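Local coordinates for protein GH26A (Muricauda sp. MAR_2010_75, PDB 6Q75) that is a family 26 glycoside hydrolase, probably cleaving the internal glycosidic bonds of polysaccharides such as beta-mannan, at residues A[44-49]-A[294-299]; A[185-190]-A[235-240]; A[196-201]-A[216-221]; A[279-284]-A[313-318]. All coordinates share one frame; numbering follows the deposited sequence.

Contact 1. Residues A[44-49]-A[294-299]; sequences GKILAG and SWFMVW
L47 and W295 pair in parallel with their CA atoms 4.3 Å apart, the short strand segments 46-49 and 294-299 running at 18° to each other. Three backbone bonds tie the edges. L47 N gives a nearly straight bond (175°) to S294 O at 2.9 Å, F296 N reaches L47 O at 3.1 Å, and V298 N reaches G49 O at 3.1 Å. W295 CA also makes a bent CA-H...O contact with L47 O, so this carbonyl meets two groups of the partner strand.

The two strands are the first and last of the eight-stranded barrel of a (beta/alpha)8 fold, the architecture of family 26; their pairing closes the cylinder. On the face holding L47 and W295, the CB atoms meet at 3.7 Å. This is the barrel interior, where L47 also touches I104 of strand 104-108 and W295 touches A274.

The outward face belongs to F296. Its CG lies between the backbone N and the carbonyl carbon (chi1 63°), which swings the ring back across the neighbouring strand. There A48 CA sits over one ring face, 3.9 Å from the centroid, as a CH-pi contact, while CZ packs on A48 CB. I46, crossing F296 at roughly a right angle, brings CD1 to the ring edge in its plane, 3.8 Å from CD2. At G49 the absence of a side chain matters: a CB placed ideally on it would lie 2.5 Å from F296 O, so the strands come close here with no side chain between them.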
# COMPACT_ATOMS: atom_id res chain seq x y z
N GLY A 44 -9.63 -7.63 -16.02
CA GLY A 44 -11.02 -7.51 -15.63
C GLY A 44 -11.35 -8.14 -14.29
O GLY A 44 -12.36 -7.78 -13.68
N LYS A 45 -10.52 -9.06 -13.81
CA LYS A 45 -10.76 -9.68 -12.52
C LYS A 45 -10.12 -8.82 -11.43
O LYS A 45 -9.20 -8.05 -11.71
CB LYS A 45 -10.17 -11.09 -12.49
CG LYS A 45 -10.81 -12.01 -13.54
CD LYS A 45 -10.79 -13.47 -13.11
CE LYS A 45 -11.70 -14.29 -14.02
NZ LYS A 45 -12.72 -15.05 -13.23
N ILE A 46 -10.60 -8.97 -10.20
CA ILE A 46 -10.11 -8.14 -9.09
C ILE A 46 -9.90 -9.02 -7.86
O ILE A 46 -10.76 -9.84 -7.51
CB ILE A 46 -11.05 -6.96 -8.80
CG1 ILE A 46 -10.48 -6.04 -7.72
CG2 ILE A 46 -12.47 -7.45 -8.45
CD1 ILE A 46 -11.18 -4.69 -7.64
N LEU A 47 -8.75 -8.85 -7.20
CA LEU A 47 -8.44 -9.61 -5.99
C LEU A 47 -9.10 -8.97 -4.77
O LEU A 47 -8.93 -7.77 -4.53
CB LEU A 47 -6.92 -9.66 -5.77
CG LEU A 47 -6.15 -10.37 -6.88
CD1 LEU A 47 -4.72 -9.90 -6.85
CD2 LEU A 47 -6.22 -11.87 -6.64
N ALA A 48 -9.81 -9.78 -3.97
CA ALA A 48 -10.38 -9.29 -2.71
C ALA A 48 -9.31 -9.20 -1.63
O ALA A 48 -8.58 -10.16 -1.39
CB ALA A 48 -11.50 -10.22 -2.22
N GLY A 49 -9.26 -8.06 -0.93
CA GLY A 49 -8.22 -7.84 0.05
C GLY A 49 -8.76 -7.21 1.31
O GLY A 49 -9.83 -6.59 1.32
N SER A 294 -7.06 -3.79 -9.94
CA SER A 294 -6.50 -5.13 -9.80
C SER A 294 -6.77 -5.76 -8.45
O SER A 294 -6.78 -6.99 -8.36
CB SER A 294 -4.98 -5.10 -10.01
OG SER A 294 -4.67 -4.43 -11.20
N TRP A 295 -6.92 -4.96 -7.41
CA TRP A 295 -7.35 -5.46 -6.11
C TRP A 295 -8.03 -4.31 -5.38
O TRP A 295 -7.96 -3.15 -5.80
CB TRP A 295 -6.19 -6.07 -5.27
CG TRP A 295 -5.23 -5.09 -4.65
CD1 TRP A 295 -5.39 -4.38 -3.47
CD2 TRP A 295 -3.91 -4.76 -5.13
NE1 TRP A 295 -4.25 -3.61 -3.22
CE2 TRP A 295 -3.35 -3.83 -4.23
CE3 TRP A 295 -3.17 -5.15 -6.25
CZ2 TRP A 295 -2.06 -3.28 -4.41
CZ3 TRP A 295 -1.89 -4.59 -6.45
CH2 TRP A 295 -1.35 -3.68 -5.52
N PHE A 296 -8.75 -4.66 -4.32
CA PHE A 296 -9.21 -3.69 -3.34
C PHE A 296 -8.76 -4.19 -1.98
O PHE A 296 -8.58 -5.39 -1.80
CB PHE A 296 -10.75 -3.52 -3.40
CG PHE A 296 -11.52 -4.76 -3.05
CD1 PHE A 296 -11.68 -5.16 -1.72
CD2 PHE A 296 -12.18 -5.48 -4.04
CE1 PHE A 296 -12.45 -6.30 -1.40
CE2 PHE A 296 -12.93 -6.61 -3.73
CZ PHE A 296 -13.08 -7.02 -2.40
N MET A 297 -8.59 -3.26 -1.02
CA MET A 297 -8.22 -3.65 0.34
C MET A 297 -9.10 -2.87 1.31
O MET A 297 -8.91 -1.66 1.47
CB MET A 297 -6.73 -3.38 0.62
CG MET A 297 -6.33 -4.00 1.94
SD MET A 297 -4.68 -3.59 2.53
CE MET A 297 -4.83 -1.81 2.77
N VAL A 298 -10.05 -3.55 1.95
CA VAL A 298 -10.91 -2.89 2.92
C VAL A 298 -10.14 -2.56 4.19
O VAL A 298 -9.29 -3.35 4.64
CB VAL A 298 -12.14 -3.77 3.22
CG1 VAL A 298 -13.01 -3.11 4.28
CG2 VAL A 298 -12.92 -3.97 1.97
N TRP A 299 -10.40 -1.39 4.74
CA TRP A 299 -9.65 -0.90 5.90
C TRP A 299 -10.24 -1.48 7.18
O TRP A 299 -11.26 -1.01 7.67
CB TRP A 299 -9.69 0.62 5.95
CG TRP A 299 -8.75 1.14 7.02
CD1 TRP A 299 -9.08 1.56 8.27
CD2 TRP A 299 -7.32 1.21 6.94
NE1 TRP A 299 -7.95 1.94 8.96
CE2 TRP A 299 -6.85 1.72 8.16
CE3 TRP A 299 -6.39 0.92 5.93
CZ2 TRP A 299 -5.48 1.93 8.42
CZ3 TRP A 299 -5.04 1.13 6.18
CH2 TRP A 299 -4.60 1.63 7.42

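Contact 2. Residues A[185-190]-A[235-240]; sequences WGNKKG and KDFYPG
F237 pushes its ring against N187, K188 and K189, joining two loops of the (beta/alpha)8 barrel: 185-190 leads from strand 170-173 to helix 194-208, and 235-240 lies between the adjacent strands 214-221 and 246-251.

Van der Waals contacts dominate, and no direct hydrogen bond crosses. The F237 ring meets the other loop through CE2 and CZ. CE2 is 3.6 Å from N187 CA and equally close to K188 N, which lies at the ring edge near its plane. K189 CG comes obliquely to CZ at 3.8 Å, and N187 OD1 meets the same edge atom in the ring plane. An alanine in place of F237 would remove the ring and is likely to open a gap beside N187 and K189, leaving the loops joined chiefly through K189, D236 and a water.

Charge plays a looser part. K189 CE lies 3.7 Å from D236 OD2, but NZ stays 5.1 Å from that oxygen, too far for an ion pair. The lysine bends at its last torsion (chi4 78°) and gives NZ instead to N187 OD1 at 2.9 Å, in the carbonyl plane and on a lone pair; it also makes a cation-pi contact with Y232. K188 NZ bonds to G186 O and W184 O within its own loop.

The polar link between the loops is a water, which accepts from G190 N at 2.6 Å and donates to D236 O at 2.7 Å.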
# COMPACT_ATOMS: atom_id res chain seq x y z
N TRP A 185 4.52 13.80 5.13
CA TRP A 185 5.11 13.65 3.81
C TRP A 185 4.17 14.10 2.68
O TRP A 185 4.51 13.94 1.50
CB TRP A 185 5.54 12.20 3.59
CG TRP A 185 4.39 11.23 3.63
CD1 TRP A 185 3.54 10.90 2.60
CD2 TRP A 185 3.99 10.43 4.74
NE1 TRP A 185 2.62 9.96 3.02
CE2 TRP A 185 2.87 9.65 4.33
CE3 TRP A 185 4.44 10.32 6.07
CZ2 TRP A 185 2.22 8.78 5.18
CZ3 TRP A 185 3.80 9.45 6.92
CH2 TRP A 185 2.68 8.68 6.47
N GLY A 186 3.01 14.65 3.03
CA GLY A 186 2.01 14.99 2.04
C GLY A 186 2.15 16.38 1.48
O GLY A 186 2.74 17.28 2.09
N ASN A 187 1.61 16.55 0.27
CA ASN A 187 1.60 17.82 -0.45
C ASN A 187 2.98 18.47 -0.52
O ASN A 187 3.14 19.66 -0.27
CB ASN A 187 0.61 18.79 0.18
CG ASN A 187 0.36 20.01 -0.68
OD1 ASN A 187 0.46 19.94 -1.90
ND2 ASN A 187 0.06 21.14 -0.05
N LYS A 188 4.00 17.68 -0.89
CA LYS A 188 5.36 18.18 -1.10
C LYS A 188 5.59 18.22 -2.61
O LYS A 188 5.94 17.21 -3.21
CB LYS A 188 6.37 17.31 -0.38
CG LYS A 188 6.12 17.24 1.12
CD LYS A 188 6.45 18.58 1.82
CE LYS A 188 6.21 18.47 3.34
NZ LYS A 188 4.78 18.36 3.74
N LYS A 189 5.36 19.37 -3.21
CA LYS A 189 5.43 19.45 -4.67
C LYS A 189 6.85 19.73 -5.17
O LYS A 189 7.75 20.12 -4.41
CB LYS A 189 4.45 20.52 -5.19
CG LYS A 189 2.96 20.14 -4.95
CD LYS A 189 2.02 20.94 -5.84
CE LYS A 189 0.53 20.65 -5.56
NZ LYS A 189 0.03 21.37 -4.33
N GLY A 190 7.06 19.50 -6.46
CA GLY A 190 8.29 19.91 -7.11
C GLY A 190 9.38 18.86 -7.06
O GLY A 190 9.27 17.82 -6.40
N LYS A 235 -0.52 13.48 -10.74
CA LYS A 235 0.73 13.63 -11.49
C LYS A 235 1.74 14.49 -10.76
O LYS A 235 2.95 14.32 -10.97
CB LYS A 235 0.45 14.21 -12.87
CG LYS A 235 -0.01 15.65 -12.87
CD LYS A 235 -0.10 16.18 -14.29
CE LYS A 235 -1.01 17.40 -14.36
N ASP A 236 1.30 15.38 -9.86
CA ASP A 236 2.22 16.27 -9.16
C ASP A 236 3.11 15.56 -8.15
O ASP A 236 4.03 16.19 -7.60
CB ASP A 236 1.44 17.39 -8.44
CG ASP A 236 0.82 18.38 -9.40
OD1 ASP A 236 1.16 18.35 -10.61
OD2 ASP A 236 0.04 19.25 -8.93
N PHE A 237 2.88 14.28 -7.90
CA PHE A 237 3.64 13.54 -6.90
C PHE A 237 4.17 12.22 -7.43
O PHE A 237 4.59 11.37 -6.63
CB PHE A 237 2.78 13.30 -5.67
CG PHE A 237 2.14 14.56 -5.15
CD1 PHE A 237 0.89 14.94 -5.62
CD2 PHE A 237 2.82 15.38 -4.26
CE1 PHE A 237 0.31 16.11 -5.17
CE2 PHE A 237 2.24 16.55 -3.80
CZ PHE A 237 0.97 16.92 -4.25
N TYR A 238 4.17 12.03 -8.76
CA TYR A 238 4.54 10.76 -9.36
C TYR A 238 6.03 10.77 -9.71
O TYR A 238 6.47 11.66 -10.45
CB TYR A 238 3.72 10.48 -10.61
CG TYR A 238 3.95 9.11 -11.19
CD1 TYR A 238 3.50 7.97 -10.53
CD2 TYR A 238 4.61 8.94 -12.41
CE1 TYR A 238 3.69 6.70 -11.06
CE2 TYR A 238 4.83 7.66 -12.95
CZ TYR A 238 4.36 6.55 -12.26
OH TYR A 238 4.55 5.29 -12.76
N PRO A 239 6.83 9.84 -9.18
CA PRO A 239 8.28 9.93 -9.34
C PRO A 239 8.81 9.40 -10.67
O PRO A 239 10.03 9.44 -10.89
CB PRO A 239 8.79 9.07 -8.18
CG PRO A 239 7.72 7.99 -8.06
CD PRO A 239 6.42 8.70 -8.34
N GLY A 240 7.96 8.91 -11.54
CA GLY A 240 8.38 8.38 -12.83
C GLY A 240 8.25 6.87 -12.87
O GLY A 240 8.35 6.18 -11.84
O HOH W 1 5.09 18.68 -8.02

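Contact 3. Residues A[196-201]-A[216-221]; sequences KLWKQL and WVWNAN
W198 stands between W216 and W218, an indole edge turned toward each face of its six-membered ring. W216 approaches one face in an offset edge-to-face arrangement, with six-membered centroids 5.7 Å apart and planes at 69°; the nearest atoms are W198 CZ2 and W216 CE3 at 3.7 Å. Over the opposite face comes the edge of the W218 five-membered ring, centroids 5.2 Å apart and planes similarly inclined, with CD1 above the rim. With CG anti to N (chi1 -176°), W198 extends from its helix toward the strand until CH2 stops 3.5 Å from V217 O, which lies in the ring plane at the edge. CH2 also meets W218 CB at 3.9 Å.

A leucine in place of W198 would probably leave both strand tryptophans without the ring between them and Y243 O without the indole N-H that bonds to it. L201 adds a lighter contact, its CD2 lying 4.1 Å from W216 CZ3.

The pairing belongs to a beta-alpha-beta unit of the (beta/alpha)8 barrel. Helix 196-201 runs at 160° to strand 216-221, their axes 12.0 Å apart, the gap filled by tryptophan. W216 reaches on to W172 of the preceding strand 170-173 edge-to-face, and W218 packs on L247 of the next strand 246-251. L197 touches W149 and L201 touches V153 of helix 144-165, so L201 bridges W216 and that helix.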
# COMPACT_ATOMS: atom_id res chain seq x y z
N LYS A 196 11.55 13.12 -4.54
CA LYS A 196 12.91 12.91 -4.07
C LYS A 196 12.94 12.01 -2.84
O LYS A 196 13.88 11.22 -2.68
CB LYS A 196 13.58 14.26 -3.79
CG LYS A 196 15.07 14.14 -3.46
CD LYS A 196 15.70 15.48 -3.09
CE LYS A 196 17.21 15.45 -3.36
NZ LYS A 196 17.86 16.81 -3.35
N LEU A 197 11.93 12.11 -1.97
CA LEU A 197 11.80 11.15 -0.88
C LEU A 197 11.58 9.74 -1.41
O LEU A 197 12.19 8.78 -0.93
CB LEU A 197 10.65 11.56 0.06
CG LEU A 197 10.27 10.54 1.14
CD1 LEU A 197 11.50 10.28 2.04
CD2 LEU A 197 9.06 11.01 2.00
N TRP A 198 10.68 9.58 -2.39
CA TRP A 198 10.43 8.26 -2.96
C TRP A 198 11.71 7.64 -3.49
O TRP A 198 12.03 6.47 -3.20
CB TRP A 198 9.39 8.38 -4.07
CG TRP A 198 8.98 7.07 -4.66
CD1 TRP A 198 9.59 6.38 -5.68
CD2 TRP A 198 7.86 6.28 -4.27
NE1 TRP A 198 8.90 5.22 -5.94
CE2 TRP A 198 7.84 5.13 -5.09
CE3 TRP A 198 6.87 6.43 -3.29
CZ2 TRP A 198 6.86 4.15 -4.96
CZ3 TRP A 198 5.91 5.45 -3.16
CH2 TRP A 198 5.92 4.32 -3.99
N LYS A 199 12.48 8.41 -4.26
CA LYS A 199 13.69 7.86 -4.86
C LYS A 199 14.75 7.56 -3.81
O LYS A 199 15.51 6.59 -3.96
CB LYS A 199 14.24 8.84 -5.90
CG LYS A 199 13.31 9.08 -7.08
CD LYS A 199 13.85 10.24 -7.89
CE LYS A 199 12.79 10.95 -8.71
NZ LYS A 199 13.43 12.17 -9.30
N GLN A 200 14.81 8.36 -2.74
CA GLN A 200 15.77 8.10 -1.67
C GLN A 200 15.42 6.81 -0.93
O GLN A 200 16.31 6.02 -0.58
CB GLN A 200 15.82 9.29 -0.70
CG GLN A 200 16.96 9.23 0.31
CD GLN A 200 17.05 10.51 1.13
OE1 GLN A 200 16.65 10.56 2.30
NE2 GLN A 200 17.53 11.56 0.50
N LEU A 201 14.14 6.59 -0.66
CA LEU A 201 13.73 5.33 -0.05
C LEU A 201 14.02 4.17 -0.99
O LEU A 201 14.48 3.11 -0.57
CB LEU A 201 12.24 5.37 0.31
CG LEU A 201 11.73 4.09 0.99
CD1 LEU A 201 12.28 4.01 2.40
CD2 LEU A 201 10.20 4.06 1.06
N TRP A 216 6.74 -2.20 -6.07
CA TRP A 216 6.62 -0.84 -5.56
C TRP A 216 5.26 -0.27 -5.93
O TRP A 216 4.99 0.01 -7.10
CB TRP A 216 7.75 0.05 -6.08
CG TRP A 216 9.03 -0.28 -5.34
CD1 TRP A 216 9.83 -1.38 -5.52
CD2 TRP A 216 9.59 0.45 -4.24
NE1 TRP A 216 10.88 -1.34 -4.62
CE2 TRP A 216 10.74 -0.23 -3.83
CE3 TRP A 216 9.24 1.63 -3.59
CZ2 TRP A 216 11.54 0.21 -2.77
CZ3 TRP A 216 10.03 2.08 -2.55
CH2 TRP A 216 11.18 1.38 -2.16
N VAL A 217 4.43 -0.05 -4.92
CA VAL A 217 3.07 0.42 -5.14
C VAL A 217 3.04 1.88 -4.71
O VAL A 217 3.19 2.19 -3.52
CB VAL A 217 2.02 -0.38 -4.36
CG1 VAL A 217 0.59 0.14 -4.71
CG2 VAL A 217 2.15 -1.88 -4.67
N TRP A 218 2.82 2.76 -5.69
CA TRP A 218 2.67 4.19 -5.45
C TRP A 218 1.19 4.42 -5.19
O TRP A 218 0.38 4.28 -6.10
CB TRP A 218 3.16 4.97 -6.67
CG TRP A 218 3.06 6.48 -6.60
CD1 TRP A 218 4.00 7.36 -6.12
CD2 TRP A 218 1.99 7.27 -7.11
NE1 TRP A 218 3.56 8.66 -6.29
CE2 TRP A 218 2.33 8.63 -6.88
CE3 TRP A 218 0.76 6.97 -7.72
CZ2 TRP A 218 1.48 9.68 -7.24
CZ3 TRP A 218 -0.08 8.02 -8.07
CH2 TRP A 218 0.29 9.35 -7.84
N ASN A 219 0.83 4.74 -3.93
CA ASN A 219 -0.56 4.68 -3.45
C ASN A 219 -0.97 6.09 -3.04
O ASN A 219 -0.60 6.56 -1.96
CB ASN A 219 -0.66 3.71 -2.26
CG ASN A 219 -2.10 3.29 -1.91
OD1 ASN A 219 -2.30 2.24 -1.31
ND2 ASN A 219 -3.09 4.12 -2.27
N ALA A 220 -1.76 6.76 -3.89
CA ALA A 220 -2.23 8.11 -3.63
C ALA A 220 -3.61 8.08 -2.98
O ALA A 220 -4.15 7.03 -2.63
CB ALA A 220 -2.24 8.91 -4.93
N ASN A 221 -4.18 9.27 -2.79
CA ASN A 221 -5.57 9.44 -2.37
C ASN A 221 -6.40 9.98 -3.52
O ASN A 221 -5.92 10.75 -4.34
CB ASN A 221 -5.66 10.43 -1.19
CG ASN A 221 -6.89 10.20 -0.32
OD1 ASN A 221 -6.84 9.40 0.61
ND2 ASN A 221 -7.99 10.87 -0.63

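Contact 4. Residues A[279-284]-A[313-318]; sequences GQLPRP and KEVYGY
R283 and E314 supply the charged part of this contact: R283 NH1 donates to E314 OE2 at 3.2 Å in a salt bridge. The bond is fairly straight at 160°, uses the syn lone pair of OE2, and keeps the oxygen within the guanidinium plane, although carboxylate and guanidinium planes are turned 35° apart. E314 OE1 takes the NE of R311. R283 NE lies near R311 NH2, and the carboxylate shared by the two arginines would be expected to offset these like charges.

Apolar packing lies alongside. V315 CG2 nests between the side chain of L281 and the backbone of the loop, 3.8 Å from L281 CB and 3.3 Å from P282 O. That carbonyl oxygen is buried with no hydrogen-bonding partner in the model. L281 also lays CD1 and CD2 along the valine's CB and CG1. P284 CD rests 3.8 Å from E314 OE1, so the aliphatic ring touches the carboxylate that binds R283.

The third kind is CH-pi. P284 CB sits over one face of Y318, 4.1 Å from the ring centroid, while proline CG approaches CD1 at the rim. With CG anti to the backbone N (chi1 179°), Y318 lays its ring against the proline.

R283 is the N-cap of helix 284-289, and P284 begins its first turn, so the contact fastens the start of that helix to the last part of helix 309-316 on the outside of the barrel. L281 and V315 both continue inward onto F296 of strand 293-299, and Y318 packs on L287 of helix 284-289.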
# COMPACT_ATOMS: atom_id res chain seq x y z
N GLY A 279 -13.31 1.79 1.84
CA GLY A 279 -14.21 1.58 2.96
C GLY A 279 -15.43 0.84 2.43
O GLY A 279 -15.45 -0.39 2.45
N GLN A 280 -16.41 1.58 1.95
CA GLN A 280 -17.50 0.98 1.18
C GLN A 280 -16.94 0.23 -0.02
O GLN A 280 -16.15 0.78 -0.79
CB GLN A 280 -18.47 2.06 0.69
CG GLN A 280 -19.14 2.84 1.79
CD GLN A 280 -20.16 3.82 1.22
OE1 GLN A 280 -20.61 3.66 0.08
NE2 GLN A 280 -20.52 4.84 2.02
N LEU A 281 -17.36 -1.02 -0.18
CA LEU A 281 -16.84 -1.85 -1.27
C LEU A 281 -17.31 -1.33 -2.62
O LEU A 281 -18.37 -0.71 -2.72
CB LEU A 281 -17.29 -3.29 -1.08
CG LEU A 281 -16.53 -4.07 -0.01
CD1 LEU A 281 -17.31 -5.31 0.40
CD2 LEU A 281 -15.19 -4.47 -0.59
N PRO A 282 -16.55 -1.60 -3.70
CA PRO A 282 -17.05 -1.30 -5.05
C PRO A 282 -18.13 -2.29 -5.47
O PRO A 282 -17.89 -3.50 -5.50
CB PRO A 282 -15.80 -1.43 -5.93
CG PRO A 282 -14.88 -2.36 -5.16
CD PRO A 282 -15.16 -2.11 -3.69
N ARG A 283 -19.31 -1.77 -5.82
CA ARG A 283 -20.37 -2.63 -6.29
C ARG A 283 -20.03 -3.18 -7.68
O ARG A 283 -19.28 -2.56 -8.44
CB ARG A 283 -21.68 -1.87 -6.38
CG ARG A 283 -22.04 -1.07 -5.15
CD ARG A 283 -23.51 -0.77 -5.15
NE ARG A 283 -24.28 -2.00 -5.30
CZ ARG A 283 -25.61 -2.05 -5.36
NH1 ARG A 283 -26.22 -3.22 -5.50
NH2 ARG A 283 -26.33 -0.94 -5.30
N PRO A 284 -20.63 -4.31 -8.05
CA PRO A 284 -20.42 -4.86 -9.41
C PRO A 284 -20.57 -3.84 -10.53
O PRO A 284 -19.77 -3.87 -11.47
CB PRO A 284 -21.48 -5.97 -9.48
CG PRO A 284 -21.56 -6.46 -8.06
CD PRO A 284 -21.43 -5.22 -7.20
N LYS A 313 -21.02 -9.95 0.70
CA LYS A 313 -21.25 -11.19 -0.02
C LYS A 313 -21.49 -10.94 -1.52
O LYS A 313 -21.06 -11.75 -2.35
CB LYS A 313 -22.44 -11.93 0.61
CG LYS A 313 -22.17 -12.39 2.04
CD LYS A 313 -23.44 -12.88 2.76
CE LYS A 313 -24.29 -13.76 1.89
NZ LYS A 313 -25.62 -14.05 2.50
N GLU A 314 -22.17 -9.85 -1.87
CA GLU A 314 -22.36 -9.51 -3.27
C GLU A 314 -21.03 -9.29 -3.99
O GLU A 314 -20.84 -9.72 -5.14
CB GLU A 314 -23.23 -8.25 -3.38
CG GLU A 314 -23.52 -7.80 -4.80
CD GLU A 314 -24.16 -6.41 -4.83
OE1 GLU A 314 -23.68 -5.49 -4.15
OE2 GLU A 314 -25.18 -6.25 -5.54
N VAL A 315 -20.11 -8.58 -3.33
CA VAL A 315 -18.83 -8.25 -3.95
C VAL A 315 -17.91 -9.46 -3.94
O VAL A 315 -17.29 -9.80 -4.96
CB VAL A 315 -18.21 -7.04 -3.22
CG1 VAL A 315 -16.77 -6.79 -3.69
CG2 VAL A 315 -19.06 -5.78 -3.42
N TYR A 316 -17.81 -10.15 -2.80
CA TYR A 316 -17.01 -11.37 -2.76
C TYR A 316 -17.56 -12.43 -3.71
O TYR A 316 -16.79 -13.25 -4.21
CB TYR A 316 -16.94 -11.92 -1.35
CG TYR A 316 -15.78 -11.34 -0.55
CD1 TYR A 316 -15.70 -9.98 -0.29
CD2 TYR A 316 -14.80 -12.17 -0.05
CE1 TYR A 316 -14.64 -9.45 0.45
CE2 TYR A 316 -13.75 -11.66 0.68
CZ TYR A 316 -13.66 -10.31 0.93
OH TYR A 316 -12.60 -9.85 1.66
N GLY A 317 -18.88 -12.45 -3.95
CA GLY A 317 -19.46 -13.45 -4.83
C GLY A 317 -19.52 -13.09 -6.30
O GLY A 317 -19.94 -13.92 -7.12
N TYR A 318 -19.14 -11.86 -6.64
CA TYR A 318 -19.12 -11.42 -8.03
C TYR A 318 -18.16 -12.28 -8.84
O TYR A 318 -17.07 -12.63 -8.38
CB TYR A 318 -18.72 -9.94 -8.05
CG TYR A 318 -18.60 -9.24 -9.38
CD1 TYR A 318 -19.65 -9.19 -10.30
CD2 TYR A 318 -17.42 -8.59 -9.70
CE1 TYR A 318 -19.49 -8.52 -11.52
CE2 TYR A 318 -17.26 -7.92 -10.89
CZ TYR A 318 -18.29 -7.88 -11.80
OH TYR A 318 -18.06 -7.20 -12.98

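How the contacts relate
The four contacts sample two opposite regions of one (beta/alpha)8 barrel. Contact 1 closes the cylinder between its first and last strands; the loop it closes contains contact 2, within which contact 3 is nested. The segments of contacts 1 and 4 alternate along the chain, and contact 4 packs on the outer face of contact 1, centres 10 Å apart, through L281, V315 and Y316. Contacts 2 and 3 have centres 9 Å apart and touch: W218 NE1 of contact 3 probably bonds F237 O of contact 2. Contacts 1 and 3 meet across the interior through W295 and V217. Contacts 1 and 4 thus join the barrel's closure to its outer layer, while 2 and 3 bind a helix and loops to the other side.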